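PDB 3IV0: SusD homolog from Bacteroides thetaiotaomicron VPI-5482, which probably binds glycans at the cell surface as a SusD-family outer-membrane lipoprotein, although its own substrate is not known. Local coordinates for residues L373-L378 against D413-E418; N213-Q218 against Y429-V434. One frame throughout, in Å; residues are numbered along the deposited sequence.

Interaction 1: residues L373-L378 against D413-E418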
loop_
_atom_site.group_PDB
_atom_site.type_symbol
_atom_site.label_atom_id
_atom_site.label_comp_id
_atom_site.label_asym_id
_atom_site.label_seq_id
_atom_site.Cartn_x
_atom_site.Cartn_y
_atom_site.Cartn_z
ATOM N N LEU A 373 -9.284 -3.135 -9.091
ATOM C CA LEU A 373 -8.748 -4.500 -9.089
ATOM C C LEU A 373 -9.757 -5.515 -9.610
ATOM O O LEU A 373 -9.419 -6.439 -10.341
ATOM C CB LEU A 373 -8.296 -4.907 -7.691
ATOM C CG LEU A 373 -7.136 -4.129 -7.049
ATOM C CD1 LEU A 373 -6.799 -4.781 -5.700
ATOM C CD2 LEU A 373 -5.922 -4.050 -7.981
ATOM N N TYR A 374 -11.006 -5.362 -9.189
ATOM C CA TYR A 374 -12.120 -6.186 -9.651
ATOM C C TYR A 374 -12.261 -6.035 -11.172
ATOM O O TYR A 374 -12.269 -7.010 -11.909
ATOM C CB TYR A 374 -13.363 -5.752 -8.880
ATOM C CG TYR A 374 -14.637 -6.487 -9.098
ATOM C CD1 TYR A 374 -14.720 -7.639 -9.842
ATOM C CD2 TYR A 374 -15.781 -6.039 -8.471
ATOM C CE1 TYR A 374 -15.940 -8.304 -9.987
ATOM C CE2 TYR A 374 -16.977 -6.701 -8.610
ATOM C CZ TYR A 374 -17.057 -7.809 -9.385
ATOM O OH TYR A 374 -18.264 -8.453 -9.571
ATOM N N ALA A 375 -12.270 -4.793 -11.646
ATOM C CA ALA A 375 -12.319 -4.565 -13.084
ATOM C C ALA A 375 -11.130 -5.207 -13.789
ATOM O O ALA A 375 -11.286 -5.801 -14.866
ATOM C CB ALA A 375 -12.353 -3.083 -13.382
ATOM N N GLU A 376 -9.920 -5.046 -13.257
ATOM C CA GLU A 376 -8.739 -5.596 -13.868
ATOM C C GLU A 376 -8.862 -7.097 -14.047
ATOM O O GLU A 376 -8.515 -7.639 -15.103
ATOM C CB GLU A 376 -7.539 -5.280 -12.971
ATOM C CG GLU A 376 -6.251 -5.910 -13.410
ATOM C CD GLU A 376 -5.088 -5.585 -12.510
ATOM O OE1 GLU A 376 -5.155 -4.579 -11.803
ATOM O OE2 GLU A 376 -4.095 -6.356 -12.549
ATOM N N ALA A 377 -9.316 -7.808 -13.024
ATOM C CA ALA A 377 -9.437 -9.260 -13.066
ATOM C C ALA A 377 -10.477 -9.667 -14.086
ATOM O O ALA A 377 -10.270 -10.610 -14.855
ATOM C CB ALA A 377 -9.763 -9.857 -11.662
ATOM N N LEU A 378 -11.604 -8.994 -14.091
ATOM C CA LEU A 378 -12.647 -9.297 -15.092
ATOM C C LEU A 378 -12.103 -9.093 -16.483
ATOM O O LEU A 378 -12.309 -9.947 -17.376
ATOM C CB LEU A 378 -13.847 -8.396 -14.915
ATOM C CG LEU A 378 -14.787 -8.791 -13.807
ATOM C CD1 LEU A 378 -15.792 -7.662 -13.600
ATOM C CD2 LEU A 378 -15.490 -10.114 -14.164
ATOM N N ASP A 413 -5.573 -1.783 -20.603
ATOM C CA ASP A 413 -4.743 -0.600 -20.499
ATOM C C ASP A 413 -5.481 0.495 -19.760
ATOM O O ASP A 413 -4.916 1.183 -18.907
ATOM C CB ASP A 413 -4.309 -0.058 -21.881
ATOM C CG ASP A 413 -3.199 -0.845 -22.527
ATOM O OD1 ASP A 413 -2.682 -1.800 -21.931
ATOM O OD2 ASP A 413 -2.868 -0.484 -23.682
ATOM N N ALA A 414 -6.745 0.736 -20.092
ATOM C CA ALA A 414 -7.502 1.803 -19.442
ATOM C C ALA A 414 -7.537 1.616 -17.927
ATOM O O ALA A 414 -7.474 2.579 -17.183
ATOM C CB ALA A 414 -8.958 1.890 -20.009
ATOM N N ILE A 415 -7.730 0.388 -17.492
ATOM C CA ILE A 415 -7.814 0.122 -16.066
ATOM C C ILE A 415 -6.441 0.340 -15.396
ATOM O O ILE A 415 -6.388 0.952 -14.316
ATOM C CB ILE A 415 -8.345 -1.290 -15.816
ATOM C CG1 ILE A 415 -9.796 -1.431 -16.305
ATOM C CG2 ILE A 415 -8.219 -1.662 -14.315
ATOM C CD1 ILE A 415 -10.252 -2.886 -16.510
ATOM N N PHE A 416 -5.356 -0.113 -16.036
ATOM C CA PHE A 416 -4.010 0.150 -15.508
ATOM C C PHE A 416 -3.785 1.651 -15.365
ATOM O O PHE A 416 -3.364 2.116 -14.319
ATOM C CB PHE A 416 -2.939 -0.438 -16.416
ATOM C CG PHE A 416 -1.578 0.058 -16.108
ATOM C CD1 PHE A 416 -0.868 -0.454 -15.042
ATOM C CD2 PHE A 416 -1.011 1.074 -16.850
ATOM C CE1 PHE A 416 0.385 0.067 -14.726
ATOM C CE2 PHE A 416 0.243 1.567 -16.549
ATOM C CZ PHE A 416 0.934 1.054 -15.479
ATOM N N TRP A 417 -4.107 2.438 -16.378
ATOM C CA TRP A 417 -3.805 3.861 -16.331
ATOM C C TRP A 417 -4.717 4.554 -15.354
ATOM O O TRP A 417 -4.318 5.538 -14.698
ATOM C CB TRP A 417 -3.898 4.498 -17.726
ATOM C CG TRP A 417 -2.749 4.134 -18.609
ATOM C CD1 TRP A 417 -2.786 3.358 -19.707
ATOM C CD2 TRP A 417 -1.387 4.551 -18.449
ATOM N NE1 TRP A 417 -1.537 3.249 -20.247
ATOM C CE2 TRP A 417 -0.656 3.970 -19.495
ATOM C CE3 TRP A 417 -0.724 5.343 -17.523
ATOM C CZ2 TRP A 417 0.705 4.171 -19.654
ATOM C CZ3 TRP A 417 0.632 5.539 -17.687
ATOM C CH2 TRP A 417 1.325 4.952 -18.738
ATOM N N GLU A 418 -5.940 4.052 -15.214
ATOM C CA GLU A 418 -6.845 4.616 -14.240
ATOM C C GLU A 418 -6.310 4.426 -12.815
ATOM O O GLU A 418 -6.470 5.297 -11.968
ATOM C CB GLU A 418 -8.287 4.087 -14.368
ATOM C CG GLU A 418 -9.336 4.909 -13.631
ATOM C CD GLU A 418 -9.545 6.299 -14.192
ATOM O OE1 GLU A 418 -9.073 6.584 -15.321
ATOM O OE2 GLU A 418 -10.196 7.082 -13.484
#

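Interaction 2: residues N213-Q218 against Y429-V434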
loop_
_atom_site.group_PDB
_atom_site.type_symbol
_atom_site.label_atom_id
_atom_site.label_comp_id
_atom_site.label_asym_id
_atom_site.label_seq_id
_atom_site.Cartn_x
_atom_site.Cartn_y
_atom_site.Cartn_z
ATOM N N ASN A 213 -3.787 -12.384 -4.515
ATOM C CA ASN A 213 -4.097 -13.114 -5.750
ATOM C C ASN A 213 -3.414 -12.484 -6.958
ATOM O O ASN A 213 -2.902 -13.184 -7.824
ATOM C CB ASN A 213 -5.592 -13.152 -5.968
ATOM C CG ASN A 213 -6.250 -14.321 -5.261
ATOM O OD1 ASN A 213 -6.063 -15.484 -5.647
ATOM N ND2 ASN A 213 -7.012 -14.029 -4.211
ATOM N N LEU A 214 -3.417 -11.161 -7.061
ATOM C CA LEU A 214 -2.848 -10.497 -8.232
ATOM C C LEU A 214 -1.325 -10.581 -8.266
ATOM O O LEU A 214 -0.720 -10.620 -9.350
ATOM C CB LEU A 214 -3.364 -9.066 -8.338
ATOM C CG LEU A 214 -4.875 -9.014 -8.662
ATOM C CD1 LEU A 214 -5.401 -7.612 -8.434
ATOM C CD2 LEU A 214 -5.121 -9.435 -10.120
ATOM N N TRP A 215 -0.676 -10.707 -7.115
ATOM C CA TRP A 215 0.748 -10.980 -7.065
ATOM C C TRP A 215 0.991 -12.423 -7.504
ATOM O O TRP A 215 1.964 -12.707 -8.213
ATOM C CB TRP A 215 1.384 -10.656 -5.680
ATOM C CG TRP A 215 1.744 -9.249 -5.609
ATOM C CD1 TRP A 215 0.895 -8.193 -5.519
ATOM C CD2 TRP A 215 3.062 -8.708 -5.678
ATOM N NE1 TRP A 215 1.601 -7.012 -5.563
ATOM C CE2 TRP A 215 2.943 -7.307 -5.641
ATOM C CE3 TRP A 215 4.339 -9.270 -5.757
ATOM C CZ2 TRP A 215 4.064 -6.468 -5.715
ATOM C CZ3 TRP A 215 5.438 -8.447 -5.810
ATOM C CH2 TRP A 215 5.298 -7.071 -5.793
ATOM N N LEU A 216 0.125 -13.338 -7.116
ATOM C CA LEU A 216 0.246 -14.753 -7.555
ATOM C C LEU A 216 0.041 -14.887 -9.067
ATOM O O LEU A 216 0.641 -15.754 -9.706
ATOM C CB LEU A 216 -0.734 -15.640 -6.771
ATOM C CG LEU A 216 -0.234 -15.925 -5.342
ATOM C CD1 LEU A 216 -1.358 -16.433 -4.451
ATOM C CD2 LEU A 216 0.888 -16.956 -5.350
ATOM N N VAL A 217 -0.747 -14.024 -9.669
ATOM C CA VAL A 217 -0.897 -14.016 -11.130
ATOM C C VAL A 217 0.459 -13.851 -11.798
ATOM O O VAL A 217 0.746 -14.513 -12.793
ATOM C CB VAL A 217 -1.851 -12.864 -11.586
ATOM C CG1 VAL A 217 -1.654 -12.551 -13.100
ATOM C CG2 VAL A 217 -3.286 -13.247 -11.286
ATOM N N GLN A 218 1.316 -12.982 -11.266
ATOM C CA GLN A 218 2.609 -12.693 -11.846
ATOM C C GLN A 218 3.625 -13.788 -11.548
ATOM O O GLN A 218 4.423 -14.163 -12.412
ATOM C CB GLN A 218 3.154 -11.383 -11.275
ATOM C CG GLN A 218 4.540 -10.998 -11.783
ATOM C CD GLN A 218 4.625 -10.842 -13.293
ATOM O OE1 GLN A 218 3.696 -10.337 -13.966
ATOM N NE2 GLN A 218 5.761 -11.246 -13.829
ATOM N N TYR A 429 2.012 2.522 -7.105
ATOM C CA TYR A 429 2.610 2.640 -8.412
ATOM C C TYR A 429 3.614 1.551 -8.721
ATOM O O TYR A 429 3.467 0.795 -9.696
ATOM C CB TYR A 429 3.253 4.017 -8.532
ATOM C CG TYR A 429 4.161 4.161 -9.731
ATOM C CD1 TYR A 429 3.640 4.299 -11.018
ATOM C CD2 TYR A 429 5.532 4.201 -9.557
ATOM C CE1 TYR A 429 4.528 4.434 -12.126
ATOM C CE2 TYR A 429 6.411 4.314 -10.635
ATOM C CZ TYR A 429 5.905 4.475 -11.890
ATOM O OH TYR A 429 6.848 4.591 -12.923
ATOM N N TYR A 430 4.663 1.468 -7.905
ATOM C CA TYR A 430 5.727 0.550 -8.226
ATOM C C TYR A 430 5.252 -0.891 -8.155
ATOM O O TYR A 430 5.607 -1.727 -8.979
ATOM C CB TYR A 430 6.942 0.772 -7.314
ATOM C CG TYR A 430 8.006 -0.242 -7.552
ATOM C CD1 TYR A 430 8.850 -0.165 -8.646
ATOM C CD2 TYR A 430 8.151 -1.304 -6.710
ATOM C CE1 TYR A 430 9.831 -1.120 -8.852
ATOM C CE2 TYR A 430 9.106 -2.249 -6.895
ATOM C CZ TYR A 430 9.954 -2.173 -7.981
ATOM O OH TYR A 430 10.940 -3.108 -8.209
ATOM N N TYR A 431 4.465 -1.169 -7.126
ATOM C CA TYR A 431 4.016 -2.518 -6.882
ATOM C C TYR A 431 3.051 -2.979 -7.983
ATOM O O TYR A 431 3.122 -4.136 -8.424
ATOM C CB TYR A 431 3.387 -2.556 -5.499
ATOM C CG TYR A 431 4.387 -2.389 -4.384
ATOM C CD1 TYR A 431 5.481 -3.239 -4.268
ATOM C CD2 TYR A 431 4.203 -1.443 -3.398
ATOM C CE1 TYR A 431 6.395 -3.104 -3.227
ATOM C CE2 TYR A 431 5.102 -1.313 -2.331
ATOM C CZ TYR A 431 6.155 -2.178 -2.240
ATOM O OH TYR A 431 7.036 -2.126 -1.154
ATOM N N ASP A 432 2.222 -2.070 -8.491
ATOM C CA ASP A 432 1.363 -2.391 -9.649
ATOM C C ASP A 432 2.226 -2.711 -10.864
ATOM O O ASP A 432 1.922 -3.623 -11.631
ATOM C CB ASP A 432 0.443 -1.220 -9.954
ATOM C CG ASP A 432 -0.756 -1.143 -9.031
ATOM O OD1 ASP A 432 -1.026 -2.087 -8.253
ATOM O OD2 ASP A 432 -1.529 -0.174 -9.216
ATOM N N LEU A 433 3.287 -1.935 -11.065
ATOM C CA LEU A 433 4.161 -2.236 -12.173
ATOM C C LEU A 433 4.781 -3.600 -12.052
ATOM O O LEU A 433 4.952 -4.313 -13.066
ATOM C CB LEU A 433 5.253 -1.179 -12.299
ATOM C CG LEU A 433 4.839 0.210 -12.761
ATOM C CD1 LEU A 433 6.066 1.113 -12.687
ATOM C CD2 LEU A 433 4.325 0.187 -14.188
ATOM N N VAL A 434 5.206 -3.989 -10.852
ATOM C CA VAL A 434 5.833 -5.291 -10.704
ATOM C C VAL A 434 4.841 -6.439 -10.954
ATOM O O VAL A 434 5.141 -7.364 -11.711
ATOM C CB VAL A 434 6.497 -5.436 -9.314
ATOM C CG1 VAL A 434 6.933 -6.877 -9.025
ATOM C CG2 VAL A 434 7.685 -4.455 -9.179
#

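Interaction 1: residues L373-L378 against D413-E418
Ile415 of helix 408-422 meets Ala375 and Glu376 of helix 367-381, and within the two segments it is the only residue of 413-418 to touch the other. The tight part lies at its longer arm. With CG1 anti to the carbonyl carbon (chi1 -65°) and the chain nearly extended beyond it, CD1 comes to 3.5 Å from Ala375 O and 3.8 Å from Ala375 CB. Both approaches are of the van der Waals kind, and the small alanine lets the methyl settle against the helix backbone itself. The shorter branch sits a little further along the same helix, where Ile415 CG2 lies 3.9 Å from Glu376 CB. The backbones come close here, the CA atoms of Glu376 and Ile415 being 6.2 Å apart.

Beyond Glu376 CB the character changes. That residue is partly exposed, and its extended chain, with CG anti to the backbone N (chi1 174°), carries the carboxylate away from the isoleucine, to a salt bridge with Arg435 on helix 429-436, so the polar end is held by a third helix. Cutting Ile415 back to an alanine removes both CD1 and CG2, and would probably open a gap against Ala375 and beside Glu376 CB. Apolar packing of this sort between neighbouring helices is consistent with the TPR-like helical scaffold of SusD-family proteins.

Interaction 2: residues N213-Q218 against Y429-V434
A buried, largely apolar helix-helix contact joins helix 202-219 to helix 429-436, with Trp215 reaching Tyr431 and Val434. The axes of the two segments come no closer than 10.6 Å and run in broadly the same sense, 44° apart, a separation that the long indole of Trp215 largely bridges. It does so with the far end of its six-membered ring. Its CH2 reaches Val434 CG1 at 3.6 Å, an oblique approach. Next to it, Trp215 CZ2 lies 3.8 Å from Tyr431 CD1, and the two side chains again meet obliquely. Tyr431 CB, by contrast, stands in the plane of the indole, at its edge, 4.0 Å from Trp215 CZ2.

Val434 divides its methyls between two aromatic neighbours. CG1, anti to the backbone N (chi1 169°), is the branch that meets the tryptophan, while CG2 sits 3.3 Å above the ring plane of Tyr430, one turn earlier in its own helix. A looser flank follows at partly exposed Gln218, whose CG is 3.7 Å from Val434 O; the backbones draw nearest here, with the CA atoms of Gln218 and Val434 8.2 Å apart.

Other helices fix both aromatic groups. Phe136 meets the Trp215 ring edge-to-face, and Tyr431 has a cation-pi partner in Arg140, both from helix 117-142, while the Tyr431 hydroxyl is hydrogen-bonded to Ser47. A tryptophan bridging helices more than 200 residues apart in sequence is a tertiary core contact, here in the helical body of a SusD-like protein.

In the fold
The centres of interactions 1 and 2 are 12 Å apart, and their side chains meet directly, most closely at two places. Leu373 CD2 touches Leu214 CD1 at 3.6 Å, joining helix 367-381 to helix 202-219, and Phe416 CZ packs on Leu433 CD2 at 3.7 Å, joining the successive helices 408-422 and 429-436. All four helices thus form one continuous packing unit. Charge ties it further: Arg435 forms salt bridges with both Glu376 of interaction 1 and Asp432 of interaction 2, and Asp432 also pairs with Arg419 on helix 408-422. In sequence, the shorter-range closure of interaction 1 falls within the long span that interaction 2 brings together.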